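Long-range contact in putative histidinol-phosphate aminotransferase (Erwinia carotovora atroseptica, PDB 3LY1), which probably acts as a pyridoxal-phosphate-dependent transaminase of the histidinol-phosphate aminotransferase subfamily: residues Thr11-Phe23 / His309-Phe321. Residues are numbered along the deposited sequence; the frame is centred on the assembly and turned at random.
Sequences TAPSTDNPIRINF and HMADAGVLIGRAF
The carboxamide of N22 lies alongside the L316 side chain, ND2 3.7 Å from L316 CB, and on its other flank N22 CG sits against one face of the F23 ring, toward the rim. With CG between the backbone N and carbonyl carbon (chi1 50°), N22 turns its amide along the leucine. Further out, the guanidinium of R319 has F321 CE1 over the centre of one face, and its NH2 hydrogen-bonds a citrate, probably from the crystallisation liquor; a water joins N22 O to R319 N. L316 also reaches P18, CD1 lying 4.0 Å from P18 CG. I19 and V315 share the other face of the strand pair; I21, just beyond, crosses V315, CD1 meeting V315 CG1 at 3.6 Å, and I19 packs onto W340 of helix 335-350. Three backbone hydrogen bonds join the segments: I19 N to G314 O, L316 N to I19 O at 2.9 Å and nearly straight (175°), and I21 N to L316 O. G314, just past helix 303-312, closes it with a Schellman motif at positive phi, its CA 3.6 Å from S14 O, while P13 CB rests 3.3 Å from G314 O. This short parallel pair joins the chain's start to the strand after helix 303-312, consistent with the small domain of fold-type I PLP enzymes.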
ATOM      1  N   THR A  11      -6.263 -11.686 -31.545  1.00 35.22           N
ATOM      2  CA  THR A  11      -7.599 -12.126 -31.942  0.50 34.47           C
ATOM      3  C   THR A  11      -8.612 -10.979 -31.753  1.00 33.83           C
ATOM      4  O   THR A  11      -8.467 -10.152 -30.843  1.00 33.22           O
ATOM      5  CB  THR A  11      -8.036 -13.357 -31.110  0.50 34.65           C
ATOM      6  OG1 THR A  11      -7.986 -13.041 -29.708  0.50 35.05           O
ATOM      7  CG2 THR A  11      -7.118 -14.550 -31.400  0.50 34.16           C
ATOM      8  N   ALA A  12      -9.634 -10.934 -32.605  1.00 32.36           N
ATOM      9  CA  ALA A  12     -10.653  -9.889 -32.543  1.00 31.22           C
ATOM     10  C   ALA A  12     -11.405  -9.899 -31.207  1.00 30.00           C
ATOM     11  O   ALA A  12     -11.734 -10.961 -30.677  1.00 28.67           O
ATOM     12  CB  ALA A  12     -11.641 -10.030 -33.705  1.00 30.86           C
ATOM     13  N   PRO A  13     -11.676  -8.714 -30.664  1.00 29.21           N
ATOM     14  CA  PRO A  13     -12.299  -8.627 -29.350  1.00 29.16           C
ATOM     15  C   PRO A  13     -13.792  -8.931 -29.340  1.00 29.84           C
ATOM     16  O   PRO A  13     -14.426  -8.976 -30.390  1.00 28.85           O
ATOM     17  CB  PRO A  13     -12.078  -7.162 -28.970  1.00 29.34           C
ATOM     18  CG  PRO A  13     -12.017  -6.438 -30.282  1.00 28.52           C
ATOM     19  CD  PRO A  13     -11.332  -7.380 -31.202  1.00 29.12           C
ATOM     20  N   SER A  14     -14.332  -9.126 -28.139  1.00 30.58           N
ATOM     21  CA  SER A  14     -15.772  -9.217 -27.901  1.00 31.85           C
ATOM     22  C   SER A  14     -16.091  -8.349 -26.688  1.00 32.76           C
ATOM     23  O   SER A  14     -15.167  -7.865 -26.046  1.00 32.81           O
ATOM     24  CB  SER A  14     -16.138 -10.660 -27.583  1.00 32.00           C
ATOM     25  OG  SER A  14     -15.355 -11.137 -26.486  1.00 32.31           O
ATOM     26  N   THR A  15     -17.368  -8.180 -26.339  1.00 33.86           N
ATOM     27  CA  THR A  15     -17.711  -7.534 -25.060  1.00 35.08           C
ATOM     28  C   THR A  15     -17.223  -8.333 -23.818  1.00 35.51           C
ATOM     29  O   THR A  15     -16.979  -7.743 -22.751  1.00 36.81           O
ATOM     30  CB  THR A  15     -19.238  -7.196 -24.946  1.00 35.51           C
ATOM     31  OG1 THR A  15     -20.008  -8.408 -24.960  1.00 37.78           O
ATOM     32  CG2 THR A  15     -19.692  -6.287 -26.087  1.00 33.87           C
ATOM     33  N   ASP A  16     -17.064  -9.651 -23.937  1.00 35.40           N
ATOM     34  CA  ASP A  16     -16.477 -10.468 -22.849  1.00 35.13           C
ATOM     35  C   ASP A  16     -14.954 -10.430 -22.823  1.00 33.39           C
ATOM     36  O   ASP A  16     -14.329 -10.795 -21.817  1.00 33.99           O
ATOM     37  CB  ASP A  16     -16.878 -11.954 -22.982  1.00 35.97           C
ATOM     38  CG  ASP A  16     -18.250 -12.271 -22.372  1.00 39.31           C
ATOM     39  OD1 ASP A  16     -19.075 -11.345 -22.172  1.00 42.49           O
ATOM     40  OD2 ASP A  16     -18.503 -13.474 -22.105  1.00 43.68           O
ATOM     41  N   ASN A  17     -14.344 -10.071 -23.947  1.00 30.98           N
ATOM     42  CA  ASN A  17     -12.874 -10.098 -24.063  1.00 29.26           C
ATOM     43  C   ASN A  17     -12.406  -8.873 -24.880  1.00 26.86           C
ATOM     44  O   ASN A  17     -11.838  -9.004 -25.971  1.00 24.73           O
ATOM     45  CB  ASN A  17     -12.418 -11.434 -24.650  1.00 29.25           C
ATOM     46  CG  ASN A  17     -10.911 -11.551 -24.768  1.00 31.06           C
ATOM     47  OD1 ASN A  17     -10.149 -10.911 -24.036  1.00 32.94           O
ATOM     48  ND2 ASN A  17     -10.469 -12.374 -25.703  1.00 33.29           N
ATOM     49  N   PRO A  18     -12.631  -7.670 -24.307  1.00 24.56           N
ATOM     50  CA  PRO A  18     -12.443  -6.406 -25.010  1.00 22.92           C
ATOM     51  C   PRO A  18     -10.989  -6.012 -25.143  1.00 21.56           C
ATOM     52  O   PRO A  18     -10.140  -6.502 -24.404  1.00 21.01           O
ATOM     53  CB  PRO A  18     -13.218  -5.392 -24.136  1.00 23.16           C
ATOM     54  CG  PRO A  18     -13.115  -5.915 -22.766  1.00 24.18           C
ATOM     55  CD  PRO A  18     -13.044  -7.458 -22.903  1.00 24.73           C
ATOM     56  N   ILE A  19     -10.689  -5.146 -26.106  1.00 19.86           N
ATOM     57  CA  ILE A  19      -9.402  -4.442 -26.118  1.00 18.84           C
ATOM     58  C   ILE A  19      -9.520  -3.382 -25.011  1.00 18.56           C
ATOM     59  O   ILE A  19     -10.473  -2.593 -25.007  1.00 18.21           O
ATOM     60  CB  ILE A  19      -9.118  -3.746 -27.469  1.00 18.45           C
ATOM     61  CG1 ILE A  19      -8.875  -4.785 -28.576  1.00 17.39           C
ATOM     62  CG2 ILE A  19      -7.928  -2.789 -27.358  1.00 19.87           C
ATOM     63  CD1 ILE A  19      -8.858  -4.201 -29.985  1.00 16.53           C
ATOM     64  N   ARG A  20      -8.543  -3.368 -24.106  1.00 18.32           N
ATOM     65  CA  ARG A  20      -8.601  -2.529 -22.915  1.00 18.18           C
ATOM     66  C   ARG A  20      -7.610  -1.389 -23.090  1.00 17.41           C
ATOM     67  O   ARG A  20      -6.419  -1.575 -22.907  1.00 17.62           O
ATOM     68  CB  ARG A  20      -8.256  -3.390 -21.689  1.00 18.70           C
ATOM     69  CG  ARG A  20      -9.377  -4.388 -21.315  1.00 18.36           C
ATOM     70  CD  ARG A  20      -8.929  -5.473 -20.336  1.00 19.37           C
ATOM     71  NE  ARG A  20      -8.625  -4.951 -18.991  1.00 18.74           N
ATOM     72  CZ  ARG A  20      -8.343  -5.716 -17.935  1.00 19.72           C
ATOM     73  NH1 ARG A  20      -8.334  -7.053 -18.048  1.00 17.95           N
ATOM     74  NH2 ARG A  20      -8.080  -5.160 -16.763  1.00 19.17           N
ATOM     75  N   ILE A  21      -8.108  -0.218 -23.496  1.00 16.91           N
ATOM     76  CA  ILE A  21      -7.225   0.921 -23.767  1.00 16.49           C
ATOM     77  C   ILE A  21      -7.818   2.082 -23.010  1.00 15.56           C
ATOM     78  O   ILE A  21      -8.034   3.198 -23.526  1.00 15.46           O
ATOM     79  CB  ILE A  21      -7.019   1.195 -25.295  1.00 15.93           C
ATOM     80  CG1 ILE A  21      -8.355   1.213 -26.050  1.00 15.21           C
ATOM     81  CG2 ILE A  21      -6.022   0.157 -25.910  1.00 15.34           C
ATOM     82  CD1 ILE A  21      -8.223   1.498 -27.560  1.00 12.51           C
ATOM     83  N   ASN A  22      -8.117   1.776 -21.756  1.00 15.59           N
ATOM     84  CA  ASN A  22      -8.882   2.666 -20.896  1.00 15.05           C
ATOM     85  C   ASN A  22      -8.125   3.252 -19.698  1.00 15.04           C
ATOM     86  O   ASN A  22      -8.549   4.270 -19.161  1.00 13.76           O
ATOM     87  CB  ASN A  22     -10.190   1.994 -20.419  1.00 14.78           C
ATOM     88  CG  ASN A  22     -10.001   0.587 -19.821  1.00 15.82           C
ATOM     89  OD1 ASN A  22      -8.935  -0.063 -19.960  1.00 14.68           O
ATOM     90  ND2 ASN A  22     -11.089   0.084 -19.189  1.00 14.09           N
ATOM     91  N   PHE A  23      -7.039   2.609 -19.275  1.00 15.13           N
ATOM     92  CA  PHE A  23      -6.377   2.977 -18.009  1.00 16.08           C
ATOM     93  C   PHE A  23      -4.852   3.193 -18.120  1.00 16.77           C
ATOM     94  O   PHE A  23      -4.131   3.123 -17.111  1.00 17.29           O
ATOM     95  CB  PHE A  23      -6.676   1.911 -16.933  1.00 16.59           C
ATOM     96  CG  PHE A  23      -8.141   1.803 -16.547  1.00 16.07           C
ATOM     97  CD1 PHE A  23      -8.902   2.951 -16.231  1.00 19.48           C
ATOM     98  CD2 PHE A  23      -8.756   0.559 -16.464  1.00 15.64           C
ATOM     99  CE1 PHE A  23     -10.252   2.826 -15.852  1.00 19.79           C
ATOM    100  CE2 PHE A  23     -10.095   0.429 -16.110  1.00 16.69           C
ATOM    101  CZ  PHE A  23     -10.845   1.553 -15.818  1.00 18.19           C
ATOM    102  N   HIS A 309     -20.491   3.115 -28.374  1.00 19.05           N
ATOM    103  CA  HIS A 309     -20.308   2.361 -29.617  1.00 18.58           C
ATOM    104  C   HIS A 309     -19.013   1.539 -29.626  1.00 18.07           C
ATOM    105  O   HIS A 309     -18.985   0.387 -30.062  1.00 17.29           O
ATOM    106  CB  HIS A 309     -20.417   3.262 -30.851  1.00 19.37           C
ATOM    107  CG  HIS A 309     -21.795   3.826 -31.066  1.00 20.15           C
ATOM    108  ND1 HIS A 309     -22.031   5.168 -31.282  1.00 19.98           N
ATOM    109  CD2 HIS A 309     -23.012   3.230 -31.072  1.00 23.83           C
ATOM    110  CE1 HIS A 309     -23.332   5.375 -31.404  1.00 23.64           C
ATOM    111  NE2 HIS A 309     -23.951   4.215 -31.281  1.00 25.22           N
HETATM  112  N   MSE A 310     -17.945   2.122 -29.102  1.00 17.92           N
HETATM  113  CA  MSE A 310     -16.686   1.398 -28.965  1.00 17.51           C
HETATM  114  C   MSE A 310     -16.817   0.235 -27.947  1.00 17.15           C
HETATM  115  O   MSE A 310     -16.351  -0.866 -28.225  1.00 15.56           O
HETATM  116  CB  MSE A 310     -15.547   2.366 -28.607  1.00 17.34           C
HETATM  117  CG  MSE A 310     -14.942   3.088 -29.851  1.00 19.23           C
HETATM  118 SE   MSE A 310     -13.947   1.787 -30.932  0.75 18.70          SE
HETATM  119  CE  MSE A 310     -13.568   2.865 -32.507  1.00 21.29           C
ATOM    120  N   ALA A 311     -17.475   0.458 -26.797  1.00 16.62           N
ATOM    121  CA  ALA A 311     -17.704  -0.648 -25.831  1.00 17.51           C
ATOM    122  C   ALA A 311     -18.438  -1.799 -26.509  1.00 18.07           C
ATOM    123  O   ALA A 311     -18.093  -2.966 -26.291  1.00 17.58           O
ATOM    124  CB  ALA A 311     -18.487  -0.200 -24.585  1.00 17.17           C
ATOM    125  N   ASP A 312     -19.435  -1.461 -27.327  1.00 19.14           N
ATOM    126  CA  ASP A 312     -20.262  -2.465 -28.014  1.00 20.00           C
ATOM    127  C   ASP A 312     -19.465  -3.229 -29.068  1.00 19.84           C
ATOM    128  O   ASP A 312     -19.807  -4.364 -29.372  1.00 21.03           O
ATOM    129  CB  ASP A 312     -21.508  -1.834 -28.669  1.00 20.61           C
ATOM    130  CG  ASP A 312     -22.542  -1.326 -27.645  1.00 23.48           C
ATOM    131  OD1 ASP A 312     -22.473  -1.707 -26.440  1.00 26.16           O
ATOM    132  OD2 ASP A 312     -23.421  -0.519 -28.060  1.00 26.95           O
ATOM    133  N   ALA A 313     -18.442  -2.598 -29.638  1.00 19.18           N
ATOM    134  CA  ALA A 313     -17.530  -3.249 -30.570  1.00 19.03           C
ATOM    135  C   ALA A 313     -16.369  -3.955 -29.858  1.00 19.43           C
ATOM    136  O   ALA A 313     -15.469  -4.466 -30.535  1.00 20.11           O
ATOM    137  CB  ALA A 313     -16.981  -2.257 -31.547  1.00 18.98           C
ATOM    138  N   GLY A 314     -16.379  -3.956 -28.515  1.00 18.40           N
ATOM    139  CA  GLY A 314     -15.370  -4.629 -27.713  1.00 18.04           C
ATOM    140  C   GLY A 314     -14.106  -3.821 -27.481  1.00 17.69           C
ATOM    141  O   GLY A 314     -13.016  -4.387 -27.365  1.00 17.63           O
ATOM    142  N   VAL A 315     -14.237  -2.498 -27.417  1.00 15.76           N
ATOM    143  CA  VAL A 315     -13.090  -1.624 -27.136  1.00 15.37           C
ATOM    144  C   VAL A 315     -13.449  -0.678 -26.002  1.00 15.89           C
ATOM    145  O   VAL A 315     -14.417   0.086 -26.106  1.00 16.40           O
ATOM    146  CB  VAL A 315     -12.692  -0.798 -28.370  1.00 15.78           C
ATOM    147  CG1 VAL A 315     -11.466   0.031 -28.078  1.00 14.95           C
ATOM    148  CG2 VAL A 315     -12.451  -1.709 -29.608  1.00 12.92           C
ATOM    149  N   LEU A 316     -12.676  -0.724 -24.915  1.00 16.37           N
ATOM    150  CA  LEU A 316     -12.907   0.144 -23.767  1.00 16.74           C
ATOM    151  C   LEU A 316     -11.910   1.290 -23.791  1.00 16.75           C
ATOM    152  O   LEU A 316     -10.698   1.086 -23.625  1.00 15.70           O
ATOM    153  CB  LEU A 316     -12.788  -0.636 -22.446  1.00 17.63           C
ATOM    154  CG  LEU A 316     -13.694  -1.862 -22.265  1.00 17.22           C
ATOM    155  CD1 LEU A 316     -13.491  -2.469 -20.848  1.00 18.35           C
ATOM    156  CD2 LEU A 316     -15.137  -1.507 -22.488  1.00 19.43           C
ATOM    157  N   ILE A 317     -12.426   2.501 -24.008  1.00 16.72           N
ATOM    158  CA  ILE A 317     -11.597   3.709 -24.088  1.00 16.99           C
ATOM    159  C   ILE A 317     -11.703   4.514 -22.788  1.00 17.70           C
ATOM    160  O   ILE A 317     -12.464   4.148 -21.877  1.00 18.64           O
ATOM    161  CB  ILE A 317     -11.973   4.583 -25.347  1.00 16.71           C
ATOM    162  CG1 ILE A 317     -13.367   5.204 -25.234  1.00 17.57           C
ATOM    163  CG2 ILE A 317     -11.863   3.749 -26.645  1.00 13.57           C
ATOM    164  CD1 ILE A 317     -13.707   6.218 -26.361  1.00 16.30           C
ATOM    165  N   GLY A 318     -10.984   5.623 -22.699  1.00 17.57           N
ATOM    166  CA  GLY A 318     -11.060   6.460 -21.506  1.00 17.91           C
ATOM    167  C   GLY A 318     -12.406   7.039 -21.110  1.00 19.35           C
ATOM    168  O   GLY A 318     -13.288   7.285 -21.947  1.00 19.97           O
ATOM    169  N   ARG A 319     -12.546   7.277 -19.810  1.00 18.97           N
ATOM    170  CA  ARG A 319     -13.671   8.029 -19.267  1.00 20.06           C
ATOM    171  C   ARG A 319     -13.648   9.495 -19.719  1.00 19.67           C
ATOM    172  O   ARG A 319     -12.685   9.935 -20.325  1.00 20.87           O
ATOM    173  CB  ARG A 319     -13.626   7.943 -17.745  1.00 20.20           C
ATOM    174  CG  ARG A 319     -12.433   8.692 -17.098  1.00 21.08           C
ATOM    175  CD  ARG A 319     -12.567   8.603 -15.569  1.00 25.54           C
ATOM    176  NE  ARG A 319     -11.425   9.182 -14.890  1.00 27.40           N
ATOM    177  CZ  ARG A 319     -11.234  10.488 -14.681  1.00 31.35           C
ATOM    178  NH1 ARG A 319     -12.119  11.396 -15.084  1.00 29.81           N
ATOM    179  NH2 ARG A 319     -10.129  10.894 -14.054  1.00 32.22           N
ATOM    180  N   ALA A 320     -14.708  10.240 -19.406  1.00 19.86           N
ATOM    181  CA  ALA A 320     -14.776  11.697 -19.667  1.00 19.67           C
ATOM    182  C   ALA A 320     -13.800  12.444 -18.776  1.00 19.95           C
ATOM    183  O   ALA A 320     -13.671  12.118 -17.596  1.00 19.19           O
ATOM    184  CB  ALA A 320     -16.212  12.241 -19.414  1.00 19.07           C
ATOM    185  N   PHE A 321     -13.158  13.466 -19.350  1.00 20.65           N
ATOM    186  CA  PHE A 321     -12.259  14.373 -18.647  1.00 20.50           C
ATOM    187  C   PHE A 321     -12.736  15.829 -18.768  1.00 20.24           C
ATOM    188  O   PHE A 321     -12.166  16.616 -19.524  1.00 19.81           O
ATOM    189  CB  PHE A 321     -10.819  14.219 -19.186  1.00 20.17           C
ATOM    190  CG  PHE A 321     -10.233  12.841 -18.964  1.00 22.27           C
ATOM    191  CD1 PHE A 321      -9.643  12.510 -17.751  1.00 24.60           C
ATOM    192  CD2 PHE A 321     -10.310  11.873 -19.944  1.00 22.68           C
ATOM    193  CE1 PHE A 321      -9.124  11.221 -17.527  1.00 24.43           C
ATOM    194  CE2 PHE A 321      -9.789  10.600 -19.727  1.00 25.14           C
ATOM    195  CZ  PHE A 321      -9.208  10.280 -18.496  1.00 24.03           C
TER
HETATM  196  O   HOH W   1     -10.689   5.713 -18.000  1.00 17.30           O